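Long-range contacts in 4-amino-4-deoxychorismate lyase (Legionella pneumophila, PDB 3LUL), which belongs to the class IV aminotransferase family of pyridoxal phosphate proteins and carries that cofactor covalently on a lysine: residues N185-T190 with S216-S221; A178-I183 with V233-S238; I86-S91 with S106-Q111; L29-R34 with E48-S53. One frame throughout, in Å; residues are numbered along the deposited sequence. Where two conformers were deposited one is given.

Contact 1: residues N185-T190 with S216-S221; sequences NNILYT and SVQEIS
Y189 lies against Q218 and I220 where strand 187-190 runs parallel to strand 217-219, the pairing of a beta-alpha-beta crossover whose connection includes helix 201-212. Four backbone hydrogen bonds zip the strands together: L188 N gives to S216 O, L188 O accepts from Q218 N at 2.7 Å, T190 N gives to Q218 O, and T190 O accepts from I220 N. L188 and T190 each bond to two residues of the facing strand, the pattern of parallel pairing. Where the strands begin, a water donates to both N186 O and S216 O and extends the ladder.

The tyrosine can be followed outward. Its CG stands anti to the carbonyl carbon (chi1 -62°), which lays the ring alongside the Q218 stem. Y189 CB is 3.9 Å from Q218 O. Y189 CD2 then meets Q218 CB at 3.6 Å. Y189 CD2 also lies 3.5 Å from I220 CD1. Further out, Y189 CE2 is 3.9 Å from Q218 CG. The touching is done by the CD2 and CE2 atoms. I187 CG2 reaches S216 OG at 3.7 Å. On the other face of the sheet L188 CB meets V217 CG2, and T190 CG2 lies beside E219 CG.

R226 makes a cation-pi contact with the Y189 ring, and E219 OE1 forms a salt bridge with R203 of helix 201-212. That helix packs on the face of L188, V217 and T190, helix 258-269 also touches L188, and strand 179-184 flanks strand 187-190.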
loop_
_atom_site.group_PDB
_atom_site.type_symbol
_atom_site.label_atom_id
_atom_site.label_comp_id
_atom_site.label_asym_id
_atom_site.label_seq_id
_atom_site.Cartn_x
_atom_site.Cartn_y
_atom_site.Cartn_z
ATOM N N ASN B 185 -11.664 33.080 -11.855
ATOM C CA ASN B 185 -11.584 34.193 -12.817
ATOM C C ASN B 185 -11.141 33.714 -14.199
ATOM O O ASN B 185 -10.237 34.291 -14.807
ATOM C CB ASN B 185 -10.653 35.319 -12.313
ATOM C CG ASN B 185 -10.995 35.785 -10.902
ATOM O OD1 ASN B 185 -12.161 35.807 -10.518
ATOM N ND2 ASN B 185 -9.971 36.136 -10.119
ATOM N N ASN B 186 -11.779 32.636 -14.672
ATOM C CA ASN B 186 -11.526 32.014 -15.978
ATOM C C ASN B 186 -10.122 31.473 -16.202
ATOM O O ASN B 186 -9.692 31.294 -17.348
ATOM C CB ASN B 186 -11.881 32.988 -17.115
ATOM C CG ASN B 186 -13.341 33.341 -17.135
ATOM O OD1 ASN B 186 -14.177 32.535 -16.743
ATOM N ND2 ASN B 186 -13.661 34.547 -17.627
ATOM N N ILE B 187 -9.406 31.237 -15.119
ATOM C CA ILE B 187 -8.072 30.647 -15.177
ATOM C C ILE B 187 -8.126 29.297 -14.477
ATOM O O ILE B 187 -8.749 29.171 -13.414
ATOM C CB ILE B 187 -7.012 31.548 -14.485
ATOM C CG1 ILE B 187 -6.952 32.921 -15.201
ATOM C CG2 ILE B 187 -5.640 30.834 -14.447
ATOM C CD1 ILE B 187 -6.407 34.061 -14.349
ATOM N N LEU B 188 -7.483 28.310 -15.109
ATOM C CA LEU B 188 -7.441 26.936 -14.610
ATOM C C LEU B 188 -6.215 26.780 -13.717
ATOM O O LEU B 188 -5.150 27.240 -14.075
ATOM C CB LEU B 188 -7.349 25.946 -15.766
ATOM C CG LEU B 188 -8.656 25.685 -16.497
ATOM C CD1 LEU B 188 -8.419 25.482 -18.010
ATOM C CD2 LEU B 188 -9.380 24.500 -15.852
ATOM N N TYR B 189 -6.369 26.099 -12.578
ATOM C CA TYR B 189 -5.268 25.799 -11.666
ATOM C C TYR B 189 -5.306 24.291 -11.322
ATOM O O TYR B 189 -6.386 23.682 -11.252
ATOM C CB TYR B 189 -5.389 26.618 -10.385
ATOM C CG TYR B 189 -5.331 28.110 -10.578
ATOM C CD1 TYR B 189 -6.492 28.843 -10.857
ATOM C CD2 TYR B 189 -4.130 28.792 -10.500
ATOM C CE1 TYR B 189 -6.440 30.249 -11.058
ATOM C CE2 TYR B 189 -4.073 30.176 -10.672
ATOM C CZ TYR B 189 -5.232 30.892 -10.955
ATOM O OH TYR B 189 -5.190 32.227 -11.101
ATOM N N THR B 190 -4.139 23.695 -11.143
ATOM C CA THR B 190 -4.045 22.301 -10.746
ATOM C C THR B 190 -2.728 22.072 -9.987
ATOM O O THR B 190 -1.750 22.769 -10.228
ATOM C CB THR B 190 -4.178 21.383 -11.974
ATOM O OG1 THR B 190 -4.479 20.068 -11.541
ATOM C CG2 THR B 190 -2.907 21.389 -12.861
ATOM N N SER B 216 -5.618 29.721 -20.313
ATOM C CA SER B 216 -4.631 29.845 -19.258
ATOM C C SER B 216 -4.831 28.715 -18.261
ATOM O O SER B 216 -5.947 28.548 -17.753
ATOM C CB SER B 216 -4.753 31.189 -18.536
ATOM O OG SER B 216 -3.713 31.357 -17.578
ATOM N N VAL B 217 -3.747 27.965 -18.013
ATOM C CA VAL B 217 -3.727 26.866 -17.038
ATOM C C VAL B 217 -2.439 26.927 -16.198
ATOM O O VAL B 217 -1.349 26.969 -16.755
ATOM C CB VAL B 217 -3.823 25.488 -17.720
ATOM C CG1 VAL B 217 -2.741 25.300 -18.807
ATOM C CG2 VAL B 217 -3.761 24.404 -16.685
ATOM N N GLN B 218 -2.575 26.901 -14.880
ATOM C CA GLN B 218 -1.445 27.097 -13.991
ATOM C C GLN B 218 -1.259 25.881 -13.091
ATOM O O GLN B 218 -2.149 25.548 -12.337
ATOM C CB GLN B 218 -1.663 28.339 -13.122
ATOM C CG GLN B 218 -1.932 29.645 -13.864
ATOM C CD GLN B 218 -0.864 29.971 -14.884
ATOM O OE1 GLN B 218 -1.132 30.095 -16.084
ATOM N NE2 GLN B 218 0.354 30.096 -14.412
ATOM N N GLU B 219 -0.075 25.276 -13.173
ATOM C CA GLU B 219 0.357 24.182 -12.314
ATOM C C GLU B 219 1.112 24.746 -11.147
ATOM O O GLU B 219 2.302 25.111 -11.299
ATOM C CB GLU B 219 1.250 23.218 -13.092
ATOM C CG GLU B 219 0.522 22.547 -14.249
ATOM C CD GLU B 219 1.433 21.663 -15.082
ATOM O OE1 GLU B 219 1.876 20.602 -14.577
ATOM O OE2 GLU B 219 1.648 22.015 -16.268
ATOM N N ILE B 220 0.416 24.887 -10.012
ATOM C CA ILE B 220 0.953 25.537 -8.806
ATOM C C ILE B 220 0.496 24.816 -7.521
ATOM O O ILE B 220 -0.457 24.031 -7.528
ATOM C CB ILE B 220 0.534 27.024 -8.687
ATOM C CG1 ILE B 220 -0.992 27.179 -8.512
ATOM C CG2 ILE B 220 1.038 27.837 -9.887
ATOM C CD1 ILE B 220 -1.439 28.630 -8.195
ATOM N N SER B 221 1.164 25.123 -6.422
ATOM C CA SER B 221 0.781 24.558 -5.133
ATOM C C SER B 221 -0.436 25.326 -4.664
ATOM O O SER B 221 -0.460 26.578 -4.731
ATOM C CB SER B 221 1.924 24.671 -4.127
ATOM O OG SER B 221 3.022 23.876 -4.542
HETATM O O HOH W 1 -8.615 29.149 -18.874
#

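Contact 2: residues A178-I183 with V233-S238; sequences ANLFLI and VFLTNS
Antiparallel strands 179-184 and 232-237 are neighbours in the mixed sheet that carries the C-terminal half of this class IV aminotransferase chain. N179 and T236 form one hydrogen-bonded pair, F181 and F234 the next. The bond from F234 N to F181 O is nearly straight, 171° at the hydrogen.

Both phenylalanines rise on the same face. F234 has its CG between the backbone N and the carbonyl carbon (chi1 70°), a torsion that swings its ring toward the neighbouring strand and under F181. The two planes are practically parallel, 1° apart, but slid so far that the rings barely overlap. What lies over the F234 face is instead F181 CB, a CH-pi contact with CB 3.6 Å from the ring centroid. I183 CD1 comes to the edge of the same ring, while T236 CG2 touches F181 CE1. L206 of helix 201-212 packs on both aromatics.

On the opposite face L180 CD1 meets V233 CG1. Beyond the strand end, S238 OG is hydrogen-bonded to phosphate oxygen OP2 of the modified lysine at position 141. N179 ND2 is hydrogen-bonded to L198 O, and a water lies 2.8 Å from N179 OD1 and 3.0 Å from T236 OG1.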
loop_
_atom_site.group_PDB
_atom_site.type_symbol
_atom_site.label_atom_id
_atom_site.label_comp_id
_atom_site.label_asym_id
_atom_site.label_seq_id
_atom_site.Cartn_x
_atom_site.Cartn_y
_atom_site.Cartn_z
ATOM N N ALA B 178 -8.577 10.379 -8.743
ATOM C CA ALA B 178 -8.662 11.443 -9.717
ATOM C C ALA B 178 -7.806 12.640 -9.333
ATOM O O ALA B 178 -7.538 12.879 -8.140
ATOM C CB ALA B 178 -10.142 11.846 -9.920
ATOM N N ASN B 179 -7.330 13.348 -10.363
ATOM C CA ASN B 179 -6.646 14.607 -10.184
ATOM C C ASN B 179 -7.688 15.715 -10.006
ATOM O O ASN B 179 -8.844 15.571 -10.428
ATOM C CB ASN B 179 -5.738 14.909 -11.384
ATOM C CG ASN B 179 -4.527 13.959 -11.458
ATOM O OD1 ASN B 179 -4.405 13.180 -12.383
ATOM N ND2 ASN B 179 -3.653 14.020 -10.449
ATOM N N LEU B 180 -7.255 16.805 -9.395
ATOM C CA LEU B 180 -8.109 17.970 -9.135
ATOM C C LEU B 180 -7.686 19.196 -9.896
ATOM O O LEU B 180 -6.505 19.524 -9.987
ATOM C CB LEU B 180 -8.097 18.320 -7.646
ATOM C CG LEU B 180 -9.052 19.454 -7.226
ATOM C CD1 LEU B 180 -9.686 19.188 -5.859
ATOM C CD2 LEU B 180 -8.328 20.762 -7.167
ATOM N N PHE B 181 -8.691 19.920 -10.396
ATOM C CA PHE B 181 -8.535 21.205 -11.084
ATOM C C PHE B 181 -9.495 22.177 -10.406
ATOM O O PHE B 181 -10.555 21.777 -9.914
ATOM C CB PHE B 181 -8.907 21.078 -12.572
ATOM C CG PHE B 181 -7.823 20.446 -13.432
ATOM C CD1 PHE B 181 -7.678 19.070 -13.496
ATOM C CD2 PHE B 181 -7.022 21.223 -14.229
ATOM C CE1 PHE B 181 -6.718 18.495 -14.293
ATOM C CE2 PHE B 181 -6.048 20.645 -15.032
ATOM C CZ PHE B 181 -5.894 19.276 -15.043
ATOM N N LEU B 182 -9.149 23.450 -10.404
ATOM C CA LEU B 182 -10.136 24.478 -10.104
ATOM C C LEU B 182 -10.085 25.592 -11.111
ATOM O O LEU B 182 -9.126 25.735 -11.880
ATOM C CB LEU B 182 -9.960 24.973 -8.681
ATOM C CG LEU B 182 -8.620 25.555 -8.308
ATOM C CD1 LEU B 182 -8.699 27.004 -8.696
ATOM C CD2 LEU B 182 -8.235 25.420 -6.804
ATOM N N ILE B 183 -11.136 26.391 -11.117
ATOM C CA ILE B 183 -11.256 27.533 -12.014
ATOM C C ILE B 183 -11.515 28.740 -11.133
ATOM O O ILE B 183 -12.397 28.692 -10.285
ATOM C CB ILE B 183 -12.423 27.409 -13.007
ATOM C CG1 ILE B 183 -12.180 26.230 -13.967
ATOM C CG2 ILE B 183 -12.540 28.675 -13.801
ATOM C CD1 ILE B 183 -13.333 25.927 -14.854
ATOM N N VAL B 233 -14.745 23.627 -9.312
ATOM C CA VAL B 233 -13.776 22.615 -8.989
ATOM C C VAL B 233 -14.225 21.378 -9.707
ATOM O O VAL B 233 -15.434 21.043 -9.730
ATOM C CB VAL B 233 -13.712 22.289 -7.484
ATOM C CG1 VAL B 233 -12.696 21.205 -7.210
ATOM C CG2 VAL B 233 -13.377 23.575 -6.645
ATOM N N PHE B 234 -13.267 20.650 -10.258
ATOM C CA PHE B 234 -13.605 19.372 -10.976
ATOM C C PHE B 234 -12.448 18.377 -10.949
ATOM O O PHE B 234 -11.306 18.718 -10.649
ATOM C CB PHE B 234 -14.100 19.636 -12.417
ATOM C CG PHE B 234 -13.037 20.120 -13.379
ATOM C CD1 PHE B 234 -12.202 19.219 -14.031
ATOM C CD2 PHE B 234 -12.860 21.482 -13.616
ATOM C CE1 PHE B 234 -11.248 19.669 -14.939
ATOM C CE2 PHE B 234 -11.893 21.949 -14.519
ATOM C CZ PHE B 234 -11.091 21.055 -15.172
ATOM N N LEU B 235 -12.763 17.123 -11.228
ATOM C CA LEU B 235 -11.779 16.033 -11.153
ATOM C C LEU B 235 -11.601 15.360 -12.500
ATOM O O LEU B 235 -12.491 15.420 -13.330
ATOM C CB LEU B 235 -12.265 14.989 -10.180
ATOM C CG LEU B 235 -12.695 15.495 -8.799
ATOM C CD1 LEU B 235 -13.317 14.340 -7.984
ATOM C CD2 LEU B 235 -11.522 16.114 -8.068
ATOM N N THR B 236 -10.473 14.684 -12.691
ATOM C CA THR B 236 -10.194 14.040 -13.957
ATOM C C THR B 236 -9.629 12.640 -13.720
ATOM O O THR B 236 -8.803 12.431 -12.829
ATOM C CB THR B 236 -9.170 14.858 -14.831
ATOM O OG1 THR B 236 -7.893 14.920 -14.174
ATOM C CG2 THR B 236 -9.645 16.314 -15.104
ATOM N N ASN B 237 -10.082 11.699 -14.535
ATOM C CA ASN B 237 -9.446 10.399 -14.676
ATOM C C ASN B 237 -9.881 9.728 -15.982
ATOM O O ASN B 237 -10.747 10.247 -16.689
ATOM C CB ASN B 237 -9.652 9.501 -13.449
ATOM C CG ASN B 237 -11.094 9.061 -13.236
ATOM O OD1 ASN B 237 -11.902 9.037 -14.159
ATOM N ND2 ASN B 237 -11.410 8.672 -11.999
ATOM N N SER B 238 -9.247 8.610 -16.315
ATOM C CA SER B 238 -9.423 8.015 -17.652
ATOM C C SER B 238 -10.796 7.434 -17.800
ATOM O O SER B 238 -11.366 7.519 -18.862
ATOM C CB SER B 238 -8.405 6.885 -17.905
ATOM O OG SER B 238 -7.133 7.398 -18.112
HETATM O O HOH W 2 -5.959 12.710 -14.622
#

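Contact 3: residues I86-S91 with S106-Q111; sequences IKAILS and SQLIFQ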
loop_
_atom_site.group_PDB
_atom_site.type_symbol
_atom_site.label_atom_id
_atom_site.label_comp_id
_atom_site.label_asym_id
_atom_site.label_seq_id
_atom_site.Cartn_x
_atom_site.Cartn_y
_atom_site.Cartn_z
ATOM N N ILE B 86 -10.715 -1.488 -19.570
ATOM C CA ILE B 86 -9.780 -2.594 -19.374
ATOM C C ILE B 86 -8.783 -2.217 -18.282
ATOM O O ILE B 86 -8.261 -1.106 -18.276
ATOM C CB ILE B 86 -8.945 -2.938 -20.637
ATOM C CG1 ILE B 86 -9.788 -3.497 -21.764
ATOM C CG2 ILE B 86 -7.860 -3.987 -20.290
ATOM C CD1 ILE B 86 -9.006 -3.676 -23.061
ATOM N N LYS B 87 -8.569 -3.133 -17.337
ATOM C CA LYS B 87 -7.547 -2.947 -16.286
ATOM C C LYS B 87 -6.388 -3.885 -16.572
ATOM O O LYS B 87 -6.592 -5.076 -16.782
ATOM C CB LYS B 87 -8.139 -3.204 -14.908
ATOM C CG LYS B 87 -7.219 -2.804 -13.753
ATOM C CD LYS B 87 -7.938 -2.922 -12.382
ATOM C CE LYS B 87 -6.944 -2.779 -11.223
ATOM N NZ LYS B 87 -7.646 -2.665 -9.881
ATOM N N ALA B 88 -5.178 -3.341 -16.639
ATOM C CA ALA B 88 -3.941 -4.140 -16.781
ATOM C C ALA B 88 -3.268 -4.141 -15.421
ATOM O O ALA B 88 -3.145 -3.091 -14.820
ATOM C CB ALA B 88 -3.029 -3.518 -17.778
ATOM N N ILE B 89 -2.918 -5.316 -14.895
ATOM C CA ILE B 89 -2.187 -5.437 -13.642
ATOM C C ILE B 89 -0.862 -6.133 -13.925
ATOM O O ILE B 89 -0.864 -7.200 -14.511
ATOM C CB ILE B 89 -2.961 -6.243 -12.564
ATOM C CG1 ILE B 89 -4.357 -5.654 -12.322
ATOM C CG2 ILE B 89 -2.185 -6.241 -11.246
ATOM C CD1 ILE B 89 -5.205 -6.509 -11.335
ATOM N N LEU B 90 0.248 -5.497 -13.524
ATOM C CA LEU B 90 1.615 -6.028 -13.688
ATOM C C LEU B 90 2.134 -6.355 -12.293
ATOM O O LEU B 90 2.216 -5.467 -11.429
ATOM C CB LEU B 90 2.538 -4.986 -14.309
ATOM C CG LEU B 90 3.990 -5.380 -14.556
ATOM C CD1 LEU B 90 4.082 -6.368 -15.695
ATOM C CD2 LEU B 90 4.846 -4.127 -14.844
ATOM N N SER B 91 2.443 -7.624 -12.063
ATOM C CA SER B 91 2.982 -8.077 -10.781
ATOM C C SER B 91 4.470 -8.242 -10.880
ATOM O O SER B 91 5.004 -8.492 -11.964
ATOM C CB SER B 91 2.403 -9.427 -10.395
ATOM O OG SER B 91 2.875 -10.454 -11.238
ATOM N N SER B 106 8.073 -10.946 -14.572
ATOM C CA SER B 106 6.846 -10.253 -14.213
ATOM C C SER B 106 5.654 -10.849 -14.974
ATOM O O SER B 106 5.807 -11.514 -16.005
ATOM C CB SER B 106 6.990 -8.745 -14.440
ATOM O OG SER B 106 7.353 -8.439 -15.774
ATOM N N GLN B 107 4.464 -10.630 -14.428
ATOM C CA GLN B 107 3.265 -11.259 -14.928
ATOM C C GLN B 107 2.287 -10.134 -15.202
ATOM O O GLN B 107 2.172 -9.205 -14.429
ATOM C CB GLN B 107 2.719 -12.250 -13.902
ATOM C CG GLN B 107 3.790 -13.159 -13.259
ATOM C CD GLN B 107 4.150 -14.334 -14.122
ATOM O OE1 GLN B 107 3.266 -15.074 -14.556
ATOM N NE2 GLN B 107 5.452 -14.520 -14.392
ATOM N N LEU B 108 1.610 -10.213 -16.326
ATOM C CA LEU B 108 0.650 -9.219 -16.711
ATOM C C LEU B 108 -0.697 -9.907 -16.904
ATOM O O LEU B 108 -0.758 -10.977 -17.550
ATOM C CB LEU B 108 1.146 -8.582 -17.987
ATOM C CG LEU B 108 0.529 -7.339 -18.584
ATOM C CD1 LEU B 108 0.329 -6.208 -17.539
ATOM C CD2 LEU B 108 1.413 -6.912 -19.745
ATOM N N ILE B 109 -1.756 -9.340 -16.314
ATOM C CA ILE B 109 -3.129 -9.792 -16.533
ATOM C C ILE B 109 -3.989 -8.623 -17.032
ATOM O O ILE B 109 -3.890 -7.503 -16.526
ATOM C CB ILE B 109 -3.741 -10.428 -15.271
ATOM C CG1 ILE B 109 -3.019 -11.747 -14.957
ATOM C CG2 ILE B 109 -5.298 -10.653 -15.408
ATOM C CD1 ILE B 109 -3.504 -12.440 -13.648
ATOM N N PHE B 110 -4.806 -8.898 -18.051
ATOM C CA PHE B 110 -5.815 -7.940 -18.528
ATOM C C PHE B 110 -7.224 -8.416 -18.232
ATOM O O PHE B 110 -7.547 -9.596 -18.412
ATOM C CB PHE B 110 -5.715 -7.753 -20.036
ATOM C CG PHE B 110 -4.382 -7.283 -20.505
ATOM C CD1 PHE B 110 -4.134 -5.912 -20.622
ATOM C CD2 PHE B 110 -3.385 -8.194 -20.877
ATOM C CE1 PHE B 110 -2.911 -5.458 -21.085
ATOM C CE2 PHE B 110 -2.163 -7.743 -21.345
ATOM C CZ PHE B 110 -1.929 -6.380 -21.457
ATOM N N GLN B 111 -8.052 -7.499 -17.765
ATOM C CA GLN B 111 -9.464 -7.783 -17.477
ATOM C C GLN B 111 -10.346 -6.647 -17.972
ATOM O O GLN B 111 -10.024 -5.483 -17.769
ATOM C CB GLN B 111 -9.675 -7.929 -15.978
ATOM C CG GLN B 111 -9.104 -9.224 -15.414
ATOM C CD GLN B 111 -9.863 -10.478 -15.877
ATOM O OE1 GLN B 111 -9.322 -11.334 -16.602
ATOM N NE2 GLN B 111 -11.110 -10.598 -15.447
#
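Strands 84-91 and 106-113 run antiparallel, their short axes 4.7 Å apart, as the two arms of a beta hairpin with a long connection, in the N-terminal mixed sheet of the chain. K87 with Q111, I89 with I109 and S91 with Q107 are the hydrogen-bonded pairs. The bond from K87 N to Q111 O is 2.8 Å long and four others are similar; the last, from Q107 N to S91 O, is weak at 3.3 Å.

A88, L90, L108 and F110 share one face. The F110 ring brings CE1 to 3.8 Å from A88 CB, with I86 CG2 at its edge. L108, its CG anti to the backbone N (chi1 -170°), leans across the ladder and lays CD1 over the neighbouring strand, 3.4 Å from I89 O and 4.1 Å from L90 CB. W68 and L72 of helix 65-78 pack on A88 and F110, and L50 and A54 of helix 43-57 on L90. The other face, with K87, I89, I109 and Q111, meets I19 and L25 of the second subunit, so this side of the sheet contributes to the dimer interface.

Toward the ladder's weak end, S91 OG is hydrogen-bonded to D21 and sits close against Q107 CB, at 3.2 Å, while S106 CB lies equally near S91 O.

Contact 4: residues L29-R34 with E48-S53; sequences LFETIR and ERLGNS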
loop_
_atom_site.group_PDB
_atom_site.type_symbol
_atom_site.label_atom_id
_atom_site.label_comp_id
_atom_site.label_asym_id
_atom_site.label_seq_id
_atom_site.Cartn_x
_atom_site.Cartn_y
_atom_site.Cartn_z
ATOM N N LEU B 29 1.667 -2.999 -10.197
ATOM C CA LEU B 29 1.277 -1.746 -10.807
ATOM C C LEU B 29 0.042 -1.983 -11.644
ATOM O O LEU B 29 -0.197 -3.113 -12.104
ATOM C CB LEU B 29 2.404 -1.208 -11.699
ATOM C CG LEU B 29 3.714 -0.867 -10.997
ATOM C CD1 LEU B 29 4.859 -0.751 -12.018
ATOM C CD2 LEU B 29 3.514 0.433 -10.120
ATOM N N PHE B 30 -0.749 -0.935 -11.874
ATOM C CA PHE B 30 -1.890 -1.104 -12.764
ATOM C C PHE B 30 -2.132 0.105 -13.657
ATOM O O PHE B 30 -1.644 1.206 -13.404
ATOM C CB PHE B 30 -3.174 -1.434 -11.975
ATOM C CG PHE B 30 -3.772 -0.274 -11.265
ATOM C CD1 PHE B 30 -3.333 0.092 -10.001
ATOM C CD2 PHE B 30 -4.822 0.440 -11.830
ATOM C CE1 PHE B 30 -3.889 1.178 -9.336
ATOM C CE2 PHE B 30 -5.392 1.527 -11.178
ATOM C CZ PHE B 30 -4.929 1.906 -9.926
ATOM N N GLU B 31 -2.921 -0.144 -14.704
ATOM C CA GLU B 31 -3.424 0.910 -15.571
ATOM C C GLU B 31 -4.898 0.604 -15.822
ATOM O O GLU B 31 -5.255 -0.564 -16.049
ATOM C CB GLU B 31 -2.707 0.911 -16.917
ATOM C CG GLU B 31 -1.313 1.461 -16.848
ATOM C CD GLU B 31 -1.271 2.951 -16.567
ATOM O OE1 GLU B 31 -2.263 3.670 -16.804
ATOM O OE2 GLU B 31 -0.218 3.427 -16.103
ATOM N N THR B 32 -5.722 1.639 -15.778
ATOM C CA THR B 32 -7.138 1.497 -16.061
ATOM C C THR B 32 -7.434 2.327 -17.323
ATOM O O THR B 32 -7.217 3.523 -17.370
ATOM C CB THR B 32 -8.009 1.837 -14.812
ATOM O OG1 THR B 32 -9.394 1.758 -15.147
ATOM C CG2 THR B 32 -7.683 3.210 -14.248
ATOM N N ILE B 33 -7.880 1.634 -18.359
ATOM C CA ILE B 33 -7.940 2.158 -19.717
ATOM C C ILE B 33 -9.406 2.217 -20.159
ATOM O O ILE B 33 -10.120 1.236 -20.093
ATOM C CB ILE B 33 -7.158 1.270 -20.669
ATOM C CG1 ILE B 33 -5.696 1.126 -20.259
ATOM C CG2 ILE B 33 -7.201 1.796 -22.120
ATOM C CD1 ILE B 33 -5.066 -0.192 -20.742
ATOM N N ARG B 34 -9.823 3.383 -20.604
ATOM C CA ARG B 34 -11.140 3.532 -21.163
ATOM C C ARG B 34 -11.199 2.890 -22.543
ATOM O O ARG B 34 -10.275 3.035 -23.348
ATOM C CB ARG B 34 -11.501 4.992 -21.242
ATOM C CG ARG B 34 -12.945 5.230 -21.719
ATOM C CD ARG B 34 -13.367 6.645 -21.372
ATOM N NE ARG B 34 -14.675 6.999 -21.931
ATOM C CZ ARG B 34 -15.350 8.128 -21.674
ATOM N NH1 ARG B 34 -14.878 9.064 -20.837
ATOM N NH2 ARG B 34 -16.529 8.319 -22.261
ATOM N N GLU B 48 3.255 3.702 -21.690
ATOM C CA GLU B 48 4.430 4.510 -21.338
ATOM C C GLU B 48 4.555 4.651 -19.834
ATOM O O GLU B 48 5.621 4.487 -19.262
ATOM C CB GLU B 48 4.299 5.888 -21.975
ATOM C CG GLU B 48 5.363 6.902 -21.621
ATOM C CD GLU B 48 5.101 8.280 -22.239
ATOM O OE1 GLU B 48 3.932 8.753 -22.284
ATOM O OE2 GLU B 48 6.084 8.891 -22.692
ATOM N N ARG B 49 3.454 5.032 -19.197
ATOM C CA ARG B 49 3.458 5.262 -17.765
ATOM C C ARG B 49 3.738 3.961 -17.018
ATOM O O ARG B 49 4.540 3.918 -16.107
ATOM C CB ARG B 49 2.114 5.845 -17.297
ATOM C CG ARG B 49 2.107 6.104 -15.791
ATOM C CD ARG B 49 0.935 6.951 -15.357
ATOM N NE ARG B 49 -0.341 6.259 -15.559
ATOM C CZ ARG B 49 -1.525 6.843 -15.396
ATOM N NH1 ARG B 49 -1.610 8.103 -14.939
ATOM N NH2 ARG B 49 -2.628 6.159 -15.632
ATOM N N LEU B 50 3.081 2.890 -17.431
ATOM C CA LEU B 50 3.286 1.570 -16.776
ATOM C C LEU B 50 4.737 1.168 -16.887
ATOM O O LEU B 50 5.322 0.738 -15.891
ATOM C CB LEU B 50 2.349 0.495 -17.339
ATOM C CG LEU B 50 2.442 -0.935 -16.792
ATOM C CD1 LEU B 50 2.347 -0.931 -15.283
ATOM C CD2 LEU B 50 1.364 -1.807 -17.464
ATOM N N GLY B 51 5.338 1.360 -18.069
ATOM C CA GLY B 51 6.735 0.990 -18.273
ATOM C C GLY B 51 7.690 1.849 -17.467
ATOM O O GLY B 51 8.672 1.344 -16.922
ATOM N N ASN B 52 7.416 3.147 -17.397
ATOM C CA ASN B 52 8.235 4.078 -16.586
ATOM C C ASN B 52 8.241 3.703 -15.097
ATOM O O ASN B 52 9.294 3.680 -14.454
ATOM C CB ASN B 52 7.758 5.528 -16.713
ATOM C CG ASN B 52 8.102 6.153 -18.041
ATOM O OD1 ASN B 52 8.954 5.655 -18.766
ATOM N ND2 ASN B 52 7.416 7.253 -18.380
ATOM N N SER B 53 7.065 3.399 -14.578
ATOM C CA SER B 53 6.900 2.913 -13.213
ATOM C C SER B 53 7.563 1.581 -12.978
ATOM O O SER B 53 8.204 1.432 -11.951
ATOM C CB SER B 53 5.431 2.826 -12.815
ATOM O OG SER B 53 4.884 4.137 -12.825
#
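E31 and R49 meet flat and side-on: the carboxylate and guanidinium planes are 21° apart, and each oxygen takes one nitrogen. R49 NE gives a nearly straight bond (172° at the hydrogen) to the syn lone pair of E31 OE2, at 2.9 Å. R49 NH2 gives the other to E31 OE1, at 2.8 Å, also on the syn side but somewhat out of the carboxylate plane. This two-point salt bridge fixes the rotation of both groups. The glutamate chain folds at its second torsion (chi2 -69°), a bend that turns the carboxylate toward the R49 guanidinium, and the arginine bends at its third to bring its NE and NH2 edge onto the acid.

The remaining guanidinium nitrogen has other work. R49 NH1 is hydrogen-bonded to a phosphate oxygen of the modified lysine at position 141 and to P199 O, while E31 OE1 also accepts from H46 ND1. E31 is thus a second-shell residue that orients a phosphate-binding arginine.

Next to the ion pair the contact turns apolar. E31 CG and L50 CB slide past each other in opposite directions, 3.8 Å apart. L50 CD1 reaches L29 CB at 3.6 Å, and L29 CD1 continues to S53 CB at 3.7 Å, so two leucines and the serine CB make the apolar part of the strand-helix contact.

Helix 43-57 thereby lies antiparallel over strand 28-36, whose neighbour in the sheet is strand 84-91. W68 of helix 65-78 also packs on L50, and I201 of helix 201-212 touches both E31 and R49.

How the contacts relate
From the N terminus, contact 4 closes first, folding helix 43-57 back onto strand 28-36. Contact 3 follows in series and pairs strands 84-91 and 106-113; because 84-91 also borders 28-36, the two contacts share one sheet, joined by backbone hydrogen bonds such as I33 N to I86 O. Contact 2 opens next at 178-183, contact 1 opens and closes inside it, with strand 187-190 bordering 179-184, and contact 2 closes last at 233-238. The N-terminal and C-terminal pairs meet where S238 packs on T32 and R34. S238, just past strand 232-237, and R49, on helix 43-57, both reach the phosphate on the modified lysine, so contacts 2 and 4 both border the cofactor.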